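Local structure of glycosyl hydrolase family 2, TIM barrel domain protein (Faecalibacterium prausnitzii A2-165, 6ED2) at residues W46-V57 against S86-T97; V73-F81 against D326-L334. The protein is a gut bacterial beta-glucuronidase of glycosyl hydrolase family 2, which probably hydrolyses beta-glucuronides to release glucuronic acid. All blocks are in the same frame, centred on the assembly; numbering follows the deposited sequence.

Contact 1 of 2, residues W46-V57 against S86-T97; sequences WRFSFDPESKGV and SREYCGDFWYET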
loop_
_atom_site.group_PDB
_atom_site.type_symbol
_atom_site.label_atom_id
_atom_site.label_comp_id
_atom_site.label_asym_id
_atom_site.label_seq_id
_atom_site.Cartn_x
_atom_site.Cartn_y
_atom_site.Cartn_z
ATOM N N TRP A 46 -9.891 -12.575 31.945
ATOM C CA TRP A 46 -9.775 -13.836 32.658
ATOM C C TRP A 46 -8.303 -14.205 32.756
ATOM O O TRP A 46 -7.435 -13.504 32.233
ATOM C CB TRP A 46 -10.559 -14.950 31.952
ATOM C CG TRP A 46 -12.071 -14.810 31.897
ATOM C CD1 TRP A 46 -12.801 -13.655 31.839
ATOM C CD2 TRP A 46 -13.020 -15.884 31.848
ATOM N NE1 TRP A 46 -14.149 -13.944 31.758
ATOM C CE2 TRP A 46 -14.308 -15.306 31.769
ATOM C CE3 TRP A 46 -12.905 -17.279 31.862
ATOM C CZ2 TRP A 46 -15.476 -16.076 31.711
ATOM C CZ3 TRP A 46 -14.077 -18.050 31.798
ATOM C CH2 TRP A 46 -15.340 -17.439 31.729
ATOM N N ARG A 47 -8.023 -15.314 33.434
ATOM C CA ARG A 47 -6.707 -15.933 33.421
ATOM C C ARG A 47 -6.694 -17.073 32.403
ATOM O O ARG A 47 -7.730 -17.640 32.052
ATOM C CB ARG A 47 -6.325 -16.454 34.813
ATOM C CG ARG A 47 -6.452 -15.441 35.955
ATOM C CD ARG A 47 -5.685 -14.147 35.676
ATOM N NE ARG A 47 -4.249 -14.380 35.466
ATOM C CZ ARG A 47 -3.376 -13.419 35.157
ATOM N NH1 ARG A 47 -3.787 -12.156 35.017
ATOM N NH2 ARG A 47 -2.093 -13.720 34.974
ATOM N N PHE A 48 -5.497 -17.414 31.943
ATOM C CA PHE A 48 -5.348 -18.285 30.791
ATOM C C PHE A 48 -4.020 -19.008 30.899
ATOM O O PHE A 48 -3.012 -18.408 31.275
ATOM C CB PHE A 48 -5.423 -17.469 29.483
ATOM C CG PHE A 48 -5.198 -18.277 28.214
ATOM C CD1 PHE A 48 -6.275 -18.672 27.434
ATOM C CD2 PHE A 48 -3.910 -18.578 27.767
ATOM C CE1 PHE A 48 -6.082 -19.385 26.235
ATOM C CE2 PHE A 48 -3.709 -19.293 26.582
ATOM C CZ PHE A 48 -4.808 -19.687 25.811
ATOM N N SER A 49 -4.020 -20.292 30.552
ATOM C CA SER A 49 -2.779 -21.039 30.494
ATOM C C SER A 49 -2.872 -22.078 29.390
ATOM O O SER A 49 -3.887 -22.769 29.271
ATOM C CB SER A 49 -2.475 -21.731 31.828
ATOM O OG SER A 49 -1.201 -22.328 31.749
ATOM N N PHE A 50 -1.817 -22.171 28.581
ATOM C CA PHE A 50 -1.636 -23.332 27.721
ATOM C C PHE A 50 -1.336 -24.559 28.578
ATOM O O PHE A 50 -0.782 -24.452 29.676
ATOM C CB PHE A 50 -0.495 -23.097 26.724
ATOM C CG PHE A 50 -0.743 -21.960 25.760
ATOM C CD1 PHE A 50 -1.761 -22.038 24.820
ATOM C CD2 PHE A 50 0.049 -20.813 25.786
ATOM C CE1 PHE A 50 -1.996 -20.990 23.930
ATOM C CE2 PHE A 50 -0.182 -19.756 24.887
ATOM C CZ PHE A 50 -1.200 -19.852 23.960
ATOM N N ASP A 51 -1.695 -25.737 28.064
ATOM C CA ASP A 51 -1.471 -27.018 28.746
ATOM C C ASP A 51 -0.891 -28.010 27.742
ATOM O O ASP A 51 -1.567 -28.957 27.325
ATOM C CB ASP A 51 -2.783 -27.534 29.345
ATOM C CG ASP A 51 -2.606 -28.749 30.279
ATOM O OD1 ASP A 51 -1.477 -29.283 30.449
ATOM O OD2 ASP A 51 -3.644 -29.169 30.842
ATOM N N PRO A 52 0.363 -27.812 27.316
ATOM C CA PRO A 52 0.892 -28.640 26.215
ATOM C C PRO A 52 1.077 -30.098 26.591
ATOM O O PRO A 52 1.057 -30.963 25.706
ATOM C CB PRO A 52 2.233 -27.971 25.876
ATOM C CG PRO A 52 2.623 -27.269 27.130
ATOM C CD PRO A 52 1.325 -26.778 27.736
ATOM N N GLU A 53 1.254 -30.411 27.864
ATOM C CA GLU A 53 1.409 -31.798 28.269
ATOM C C GLU A 53 0.093 -32.426 28.709
ATOM O O GLU A 53 0.099 -33.565 29.185
ATOM C CB GLU A 53 2.460 -31.902 29.377
ATOM C CG GLU A 53 3.868 -31.507 28.921
ATOM C CD GLU A 53 4.351 -32.311 27.720
ATOM O OE1 GLU A 53 4.315 -33.562 27.779
ATOM O OE2 GLU A 53 4.761 -31.687 26.715
ATOM N N SER A 54 -1.027 -31.716 28.548
ATOM C CA SER A 54 -2.360 -32.220 28.909
ATOM C C SER A 54 -2.387 -32.817 30.319
ATOM O O SER A 54 -2.931 -33.898 30.556
ATOM C CB SER A 54 -2.866 -33.231 27.878
ATOM O OG SER A 54 -3.137 -32.594 26.644
ATOM N N LYS A 55 -1.801 -32.090 31.266
ATOM C CA LYS A 55 -1.692 -32.556 32.640
ATOM C C LYS A 55 -2.601 -31.818 33.616
ATOM O O LYS A 55 -2.627 -32.169 34.799
ATOM C CB LYS A 55 -0.236 -32.452 33.111
ATOM C CG LYS A 55 0.267 -31.046 33.326
ATOM C CD LYS A 55 1.791 -31.068 33.519
ATOM C CE LYS A 55 2.308 -29.788 34.189
ATOM N NZ LYS A 55 3.714 -29.460 33.783
ATOM N N GLY A 56 -3.381 -30.844 33.150
ATOM C CA GLY A 56 -4.043 -29.934 34.073
ATOM C C GLY A 56 -5.043 -30.608 34.998
ATOM O O GLY A 56 -5.171 -30.231 36.166
ATOM N N VAL A 57 -5.804 -31.578 34.483
ATOM C CA VAL A 57 -6.837 -32.194 35.312
ATOM C C VAL A 57 -6.194 -32.937 36.473
ATOM O O VAL A 57 -6.522 -32.700 37.641
ATOM C CB VAL A 57 -7.749 -33.111 34.476
ATOM C CG1 VAL A 57 -8.769 -33.823 35.377
ATOM C CG2 VAL A 57 -8.483 -32.306 33.413
ATOM N N SER A 86 2.449 -19.452 20.098
ATOM C CA SER A 86 1.185 -19.216 20.784
ATOM C C SER A 86 0.057 -19.001 19.789
ATOM O O SER A 86 -1.054 -19.510 19.986
ATOM C CB SER A 86 1.312 -18.007 21.712
ATOM O OG SER A 86 2.345 -18.217 22.662
ATOM N N ARG A 87 0.313 -18.245 18.711
ATOM C CA ARG A 87 -0.739 -18.052 17.715
ATOM C C ARG A 87 -1.203 -19.389 17.157
ATOM O O ARG A 87 -2.406 -19.612 16.986
ATOM C CB ARG A 87 -0.273 -17.139 16.582
ATOM C CG ARG A 87 -1.399 -16.743 15.623
ATOM C CD ARG A 87 -0.846 -16.280 14.260
ATOM N NE ARG A 87 -0.433 -17.409 13.437
ATOM C CZ ARG A 87 0.483 -17.361 12.465
ATOM N NH1 ARG A 87 1.110 -16.229 12.168
ATOM N NH2 ARG A 87 0.774 -18.462 11.775
ATOM N N GLU A 88 -0.272 -20.305 16.904
ATOM C CA GLU A 88 -0.597 -21.588 16.286
ATOM C C GLU A 88 -0.814 -22.706 17.306
ATOM O O GLU A 88 -0.921 -23.870 16.910
ATOM C CB GLU A 88 0.510 -21.990 15.304
ATOM C CG GLU A 88 0.596 -21.123 14.038
ATOM C CD GLU A 88 -0.410 -21.538 12.952
ATOM O OE1 GLU A 88 -1.076 -22.582 13.107
ATOM O OE2 GLU A 88 -0.543 -20.823 11.934
ATOM N N TYR A 89 -0.861 -22.386 18.604
ATOM C CA TYR A 89 -1.009 -23.423 19.620
ATOM C C TYR A 89 -2.215 -24.311 19.340
ATOM O O TYR A 89 -3.335 -23.825 19.109
ATOM C CB TYR A 89 -1.156 -22.814 21.013
ATOM C CG TYR A 89 -1.316 -23.891 22.054
ATOM C CD1 TYR A 89 -0.196 -24.517 22.604
ATOM C CD2 TYR A 89 -2.578 -24.325 22.458
ATOM C CE1 TYR A 89 -0.324 -25.518 23.553
ATOM C CE2 TYR A 89 -2.720 -25.344 23.405
ATOM C CZ TYR A 89 -1.588 -25.931 23.947
ATOM O OH TYR A 89 -1.709 -26.927 24.890
ATOM N N CYS A 90 -1.992 -25.620 19.395
ATOM C CA CYS A 90 -3.039 -26.597 19.113
ATOM C C CYS A 90 -3.034 -27.647 20.215
ATOM O O CYS A 90 -2.033 -28.346 20.401
ATOM C CB CYS A 90 -2.835 -27.240 17.738
ATOM S SG CYS A 90 -4.220 -28.323 17.224
ATOM N N GLY A 91 -4.123 -27.735 20.956
ATOM C CA GLY A 91 -4.183 -28.683 22.051
ATOM C C GLY A 91 -5.112 -28.179 23.140
ATOM O O GLY A 91 -6.090 -27.491 22.861
ATOM N N ASP A 92 -4.782 -28.566 24.376
ATOM C CA ASP A 92 -5.535 -28.165 25.566
ATOM C C ASP A 92 -5.078 -26.792 26.060
ATOM O O ASP A 92 -3.876 -26.505 26.104
ATOM C CB ASP A 92 -5.310 -29.172 26.700
ATOM C CG ASP A 92 -6.063 -30.478 26.519
ATOM O OD1 ASP A 92 -6.993 -30.570 25.683
ATOM O OD2 ASP A 92 -5.706 -31.429 27.241
ATOM N N PHE A 93 -6.038 -25.959 26.467
ATOM C CA PHE A 93 -5.745 -24.670 27.083
ATOM C C PHE A 93 -6.853 -24.340 28.080
ATOM O O PHE A 93 -7.993 -24.798 27.946
ATOM C CB PHE A 93 -5.598 -23.541 26.033
ATOM C CG PHE A 93 -6.726 -23.479 25.023
ATOM C CD1 PHE A 93 -7.796 -22.607 25.211
ATOM C CD2 PHE A 93 -6.713 -24.295 23.884
ATOM C CE1 PHE A 93 -8.841 -22.529 24.299
ATOM C CE2 PHE A 93 -7.751 -24.234 22.955
ATOM C CZ PHE A 93 -8.824 -23.346 23.163
ATOM N N TRP A 94 -6.514 -23.513 29.076
ATOM C CA TRP A 94 -7.386 -23.263 30.219
ATOM C C TRP A 94 -7.736 -21.787 30.349
ATOM O O TRP A 94 -6.871 -20.909 30.214
ATOM C CB TRP A 94 -6.731 -23.723 31.526
ATOM C CG TRP A 94 -6.486 -25.202 31.662
ATOM C CD1 TRP A 94 -5.521 -25.930 31.045
ATOM C CD2 TRP A 94 -7.194 -26.109 32.515
ATOM N NE1 TRP A 94 -5.583 -27.244 31.453
ATOM C CE2 TRP A 94 -6.608 -27.379 32.352
ATOM C CE3 TRP A 94 -8.273 -25.970 33.396
ATOM C CZ2 TRP A 94 -7.069 -28.512 33.034
ATOM C CZ3 TRP A 94 -8.724 -27.082 34.076
ATOM C CH2 TRP A 94 -8.125 -28.339 33.891
ATOM N N TYR A 95 -9.007 -21.531 30.633
ATOM C CA TYR A 95 -9.508 -20.234 31.048
ATOM C C TYR A 95 -9.971 -20.333 32.497
ATOM O O TYR A 95 -10.469 -21.376 32.934
ATOM C CB TYR A 95 -10.678 -19.784 30.175
ATOM C CG TYR A 95 -10.312 -19.243 28.817
ATOM C CD1 TYR A 95 -10.347 -17.876 28.570
ATOM C CD2 TYR A 95 -9.973 -20.095 27.765
ATOM C CE1 TYR A 95 -10.035 -17.365 27.329
ATOM C CE2 TYR A 95 -9.649 -19.585 26.502
ATOM C CZ TYR A 95 -9.678 -18.220 26.297
ATOM O OH TYR A 95 -9.362 -17.688 25.060
ATOM N N GLU A 96 -9.805 -19.247 33.246
ATOM C CA GLU A 96 -10.163 -19.257 34.657
ATOM C C GLU A 96 -10.639 -17.870 35.059
ATOM O O GLU A 96 -10.035 -16.866 34.674
ATOM C CB GLU A 96 -8.985 -19.685 35.533
ATOM C CG GLU A 96 -9.319 -19.828 37.019
ATOM C CD GLU A 96 -8.084 -19.795 37.920
ATOM O OE1 GLU A 96 -7.295 -20.762 37.916
ATOM O OE2 GLU A 96 -7.899 -18.791 38.639
ATOM N N THR A 97 -11.732 -17.817 35.809
ATOM C CA THR A 97 -12.154 -16.570 36.421
ATOM C C THR A 97 -12.879 -16.899 37.718
ATOM O O THR A 97 -12.908 -18.049 38.159
ATOM C CB THR A 97 -12.999 -15.732 35.455
ATOM O OG1 THR A 97 -13.262 -14.462 36.052
ATOM C CG2 THR A 97 -14.326 -16.420 35.102
HETATM O O HOH W 1 -2.382 -30.170 24.843
HETATM O O HOH W 2 -5.494 -31.125 29.873
#
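Trp94 and Asp51 run side by side on one sheet face, joined by a nearly straight hydrogen bond of 2.8 Å from the indole NE1 to Asp51 OD2. This oxygen is met on its anti side by the indole and on its syn side by Gly56 N, while OD1 takes Lys55 N, so the carboxylate ties the backbone after the type I turn Asp51-Ser54 to the tryptophan. Gly56 CA packs 3.5 Å from Trp94 CZ2, and Val57 CG2 meets the same benzo end. Ser54 OG reaches Asp92 OD2 (2.9 Å) from above its carboxylate plane, a water bridges Asp51 OD2 and Asp92 OD2, and Asn161 ND2 holds Asp92 OD1.

On the other face, Phe48, its CG anti to the backbone N (chi1 177°), turns a ring edge onto the face of Tyr95, a T-shaped pair with centroids 5.0 Å apart; Phe93 completes the aromatic cluster. Phe50 lays CD1 over the Tyr89 ring, 3.4 Å from CG. Thr97 CG2 sits 3.3 Å above the centre of the Trp46 six-membered ring, a CH-pi contact. Backbone hydrogen bonds of Arg47 with Glu96 and Ser49 with Trp94 pair antiparallel strands 38-51 and 92-101 in the jelly-roll beta-sandwich of the family 2 sugar-binding domain.

Contact 2 of 2, residues V73-F81 against D326-L334; sequences VPASFCDLF and DIRGRGLDL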
loop_
_atom_site.group_PDB
_atom_site.type_symbol
_atom_site.label_atom_id
_atom_site.label_comp_id
_atom_site.label_asym_id
_atom_site.label_seq_id
_atom_site.Cartn_x
_atom_site.Cartn_y
_atom_site.Cartn_z
ATOM N N VAL A 73 -11.961 -12.012 27.475
ATOM C CA VAL A 73 -13.086 -12.832 27.046
ATOM C C VAL A 73 -14.230 -11.863 26.777
ATOM O O VAL A 73 -14.534 -11.027 27.638
ATOM C CB VAL A 73 -13.461 -13.870 28.116
ATOM C CG1 VAL A 73 -14.746 -14.587 27.743
ATOM C CG2 VAL A 73 -12.316 -14.869 28.338
ATOM N N PRO A 74 -14.875 -11.893 25.604
ATOM C CA PRO A 74 -14.682 -12.795 24.465
ATOM C C PRO A 74 -13.561 -12.387 23.507
ATOM O O PRO A 74 -13.423 -11.214 23.184
ATOM C CB PRO A 74 -16.040 -12.720 23.747
ATOM C CG PRO A 74 -16.456 -11.272 23.978
ATOM C CD PRO A 74 -16.007 -10.966 25.390
ATOM N N ALA A 75 -12.812 -13.376 23.022
ATOM C CA ALA A 75 -11.844 -13.204 21.945
ATOM C C ALA A 75 -11.304 -14.579 21.583
ATOM O O ALA A 75 -11.343 -15.510 22.396
ATOM C CB ALA A 75 -10.687 -12.268 22.349
ATOM N N SER A 76 -10.811 -14.701 20.351
ATOM C CA SER A 76 -9.849 -15.756 20.073
ATOM C C SER A 76 -8.556 -15.398 20.783
ATOM O O SER A 76 -8.217 -14.217 20.916
ATOM C CB SER A 76 -9.586 -15.897 18.571
ATOM O OG SER A 76 -10.782 -16.146 17.846
ATOM N N PHE A 77 -7.829 -16.418 21.252
ATOM C CA PHE A 77 -6.571 -16.113 21.918
ATOM C C PHE A 77 -5.430 -15.847 20.938
ATOM O O PHE A 77 -4.463 -15.183 21.316
ATOM C CB PHE A 77 -6.186 -17.231 22.911
ATOM C CG PHE A 77 -5.784 -18.560 22.268
ATOM C CD1 PHE A 77 -4.517 -18.742 21.710
ATOM C CD2 PHE A 77 -6.665 -19.636 22.269
ATOM C CE1 PHE A 77 -4.129 -19.975 21.140
ATOM C CE2 PHE A 77 -6.292 -20.878 21.706
ATOM C CZ PHE A 77 -5.021 -21.041 21.132
ATOM N N CYS A 78 -5.550 -16.283 19.679
ATOM C CA CYS A 78 -4.369 -16.494 18.830
ATOM C C CYS A 78 -3.655 -15.188 18.464
ATOM O O CYS A 78 -2.420 -15.126 18.495
ATOM C CB CYS A 78 -4.763 -17.257 17.556
ATOM S SG CYS A 78 -5.953 -18.629 17.792
ATOM N N ASP A 79 -4.399 -14.150 18.063
ATOM C CA ASP A 79 -3.784 -12.959 17.476
ATOM C C ASP A 79 -3.406 -11.899 18.509
ATOM O O ASP A 79 -2.982 -10.798 18.130
ATOM C CB ASP A 79 -4.717 -12.334 16.435
ATOM C CG ASP A 79 -4.706 -13.086 15.123
ATOM O OD1 ASP A 79 -3.928 -14.067 15.012
ATOM O OD2 ASP A 79 -5.478 -12.696 14.206
ATOM N N LEU A 80 -3.573 -12.192 19.793
ATOM C CA LEU A 80 -3.152 -11.266 20.834
ATOM C C LEU A 80 -1.654 -11.351 21.085
ATOM O O LEU A 80 -1.051 -10.360 21.516
ATOM C CB LEU A 80 -3.935 -11.547 22.124
ATOM C CG LEU A 80 -5.452 -11.406 21.909
ATOM C CD1 LEU A 80 -6.200 -11.788 23.134
ATOM C CD2 LEU A 80 -5.777 -9.975 21.539
ATOM N N PHE A 81 -1.040 -12.502 20.802
ATOM C CA PHE A 81 0.361 -12.754 21.115
ATOM C C PHE A 81 1.287 -12.233 20.019
ATOM O O PHE A 81 0.881 -12.000 18.876
ATOM C CB PHE A 81 0.607 -14.250 21.310
ATOM C CG PHE A 81 -0.181 -14.847 22.439
ATOM C CD1 PHE A 81 0.254 -14.721 23.745
ATOM C CD2 PHE A 81 -1.361 -15.524 22.196
ATOM C CE1 PHE A 81 -0.468 -15.271 24.794
ATOM C CE2 PHE A 81 -2.091 -16.075 23.244
ATOM C CZ PHE A 81 -1.642 -15.941 24.549
ATOM N N ASP A 326 -9.642 -7.833 12.978
ATOM C CA ASP A 326 -8.285 -7.657 13.504
ATOM C C ASP A 326 -8.232 -7.922 15.006
ATOM O O ASP A 326 -9.187 -7.648 15.739
ATOM C CB ASP A 326 -7.768 -6.244 13.219
ATOM C CG ASP A 326 -7.386 -6.039 11.747
ATOM O OD1 ASP A 326 -6.955 -7.012 11.086
ATOM O OD2 ASP A 326 -7.508 -4.893 11.255
ATOM N N ILE A 327 -7.124 -8.520 15.443
ATOM C CA ILE A 327 -6.798 -8.686 16.858
ATOM C C ILE A 327 -7.632 -9.768 17.544
ATOM O O ILE A 327 -7.074 -10.682 18.167
ATOM C CB ILE A 327 -6.915 -7.338 17.604
ATOM C CG1 ILE A 327 -5.960 -6.312 16.970
ATOM C CG2 ILE A 327 -6.637 -7.535 19.083
ATOM C CD1 ILE A 327 -5.871 -4.985 17.706
ATOM N N ARG A 328 -8.957 -9.685 17.455
ATOM C CA ARG A 328 -9.831 -10.518 18.287
ATOM C C ARG A 328 -10.206 -11.868 17.664
ATOM O O ARG A 328 -10.937 -12.643 18.298
ATOM C CB ARG A 328 -11.122 -9.758 18.623
ATOM C CG ARG A 328 -12.199 -9.835 17.532
ATOM C CD ARG A 328 -13.241 -8.702 17.684
ATOM N NE ARG A 328 -12.575 -7.407 17.662
ATOM C CZ ARG A 328 -12.326 -6.672 18.742
ATOM N NH1 ARG A 328 -12.726 -7.078 19.949
ATOM N NH2 ARG A 328 -11.685 -5.518 18.609
ATOM N N GLY A 329 -9.747 -12.173 16.457
ATOM C CA GLY A 329 -10.142 -13.432 15.829
ATOM C C GLY A 329 -11.632 -13.476 15.578
ATOM O O GLY A 329 -12.185 -12.602 14.907
ATOM N N ARG A 330 -12.322 -14.477 16.136
ATOM C CA ARG A 330 -13.771 -14.591 15.968
ATOM C C ARG A 330 -14.544 -14.002 17.141
ATOM O O ARG A 330 -15.767 -14.175 17.212
ATOM C CB ARG A 330 -14.191 -16.053 15.762
ATOM C CG ARG A 330 -13.345 -16.786 14.740
ATOM C CD ARG A 330 -14.115 -17.836 13.891
ATOM N NE ARG A 330 -13.121 -18.485 13.032
ATOM C CZ ARG A 330 -12.659 -17.950 11.905
ATOM N NH1 ARG A 330 -13.131 -16.786 11.469
ATOM N NH2 ARG A 330 -11.713 -18.569 11.220
ATOM N N GLY A 331 -13.864 -13.295 18.038
ATOM C CA GLY A 331 -14.548 -12.700 19.174
ATOM C C GLY A 331 -15.664 -11.765 18.743
ATOM O O GLY A 331 -15.554 -11.043 17.749
ATOM N N LEU A 332 -16.760 -11.805 19.493
ATOM C CA LEU A 332 -17.873 -10.908 19.244
ATOM C C LEU A 332 -17.437 -9.482 19.567
ATOM O O LEU A 332 -16.784 -9.238 20.588
ATOM C CB LEU A 332 -19.084 -11.310 20.099
ATOM C CG LEU A 332 -20.284 -10.353 19.985
ATOM C CD1 LEU A 332 -20.888 -10.394 18.578
ATOM C CD2 LEU A 332 -21.367 -10.660 21.032
ATOM N N ASP A 333 -17.767 -8.552 18.680
ATOM C CA ASP A 333 -17.485 -7.136 18.884
ATOM C C ASP A 333 -18.665 -6.364 18.317
ATOM O O ASP A 333 -18.794 -6.233 17.095
ATOM C CB ASP A 333 -16.190 -6.708 18.222
ATOM C CG ASP A 333 -15.844 -5.261 18.533
ATOM O OD1 ASP A 333 -15.678 -4.940 19.737
ATOM O OD2 ASP A 333 -15.746 -4.456 17.580
ATOM N N LEU A 334 -19.519 -5.859 19.206
ATOM C CA LEU A 334 -20.693 -5.127 18.756
ATOM C C LEU A 334 -20.370 -3.885 17.927
ATOM O O LEU A 334 -21.173 -3.554 17.036
ATOM C CB LEU A 334 -21.551 -4.767 19.975
ATOM C CG LEU A 334 -22.102 -6.003 20.687
ATOM C CD1 LEU A 334 -22.985 -5.631 21.890
ATOM C CD2 LEU A 334 -22.867 -6.878 19.684
HETATM O O HOH W 3 -14.095 -9.730 20.967
HETATM O O HOH W 4 -7.051 -13.378 18.598
HETATM O O HOH W 5 -7.705 -11.374 14.828
#
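Ser76 lays its CB and OG over the backbone of Gly329, with OG 3.4 Å from Gly329 CA, and OG accepts a nearly straight hydrogen bond of 2.8 Å from Arg330 N. With OG opposite the carbonyl carbon (chi1 -57°), the hydroxyl turns into the type II' turn Arg328-Gly331, whose second position is Gly329 at positive phi. Ser76 N also donates a hydrogen bond to Arg328 O (2.9 Å), approaching from above the carbonyl plane; Gly331 N, which closes the turn, reaches the same oxygen from the opposite face. Gly331, without a side chain, brings its CA within 3.9 Å of Ala75 CA.

Just ahead of the turn, Ile327 CG2 meets Leu80 CD2 at 3.6 Å, the two side chains crossing at about a right angle, while Asp79 CB rests 3.4 Å from Ile327 O. Three waters fill in the polar links: one joins Ser76 O, Asp79 N and Ile327 O, a second runs from Asp79 OD2, also hydrogen-bonded to Tyr193 OH, to Gly329 N, and a third connects Pro74 O, Leu332 O and Arg328 NH1. Arg328 also forms a salt bridge with Asp333 of a neighbouring subunit, and Arg330 extends away to Tyr191 O. Pro74, after a cis peptide bond, places CG 4.0 Å from Leu332 O. The arrangement is a water-bridged interdomain junction, in which a beta turn of the TIM barrel domain docks on the sugar-binding domain.

The centres of the two contacts lie 16 Å apart, on the same side of the chain's centre, and their segments alternate along the chain: 46-57, 73-81, 86-97, then 326-334. Contact 1 is internal to the sugar-binding domain, whereas contact 2 joins that domain to the loop before helix 334-347 of the TIM barrel domain. They touch directly. Val73 CG2 packs 3.6 Å from Trp46 CG, and Phe77 CE1 comes 3.3 Å from Ser86 O. Phe77 also meets Phe93 edge-to-face, bringing it to the aromatic cluster of contact 1. Thus the segment that docks on the barrel domain is itself packed against the sheet of the sugar-binding domain.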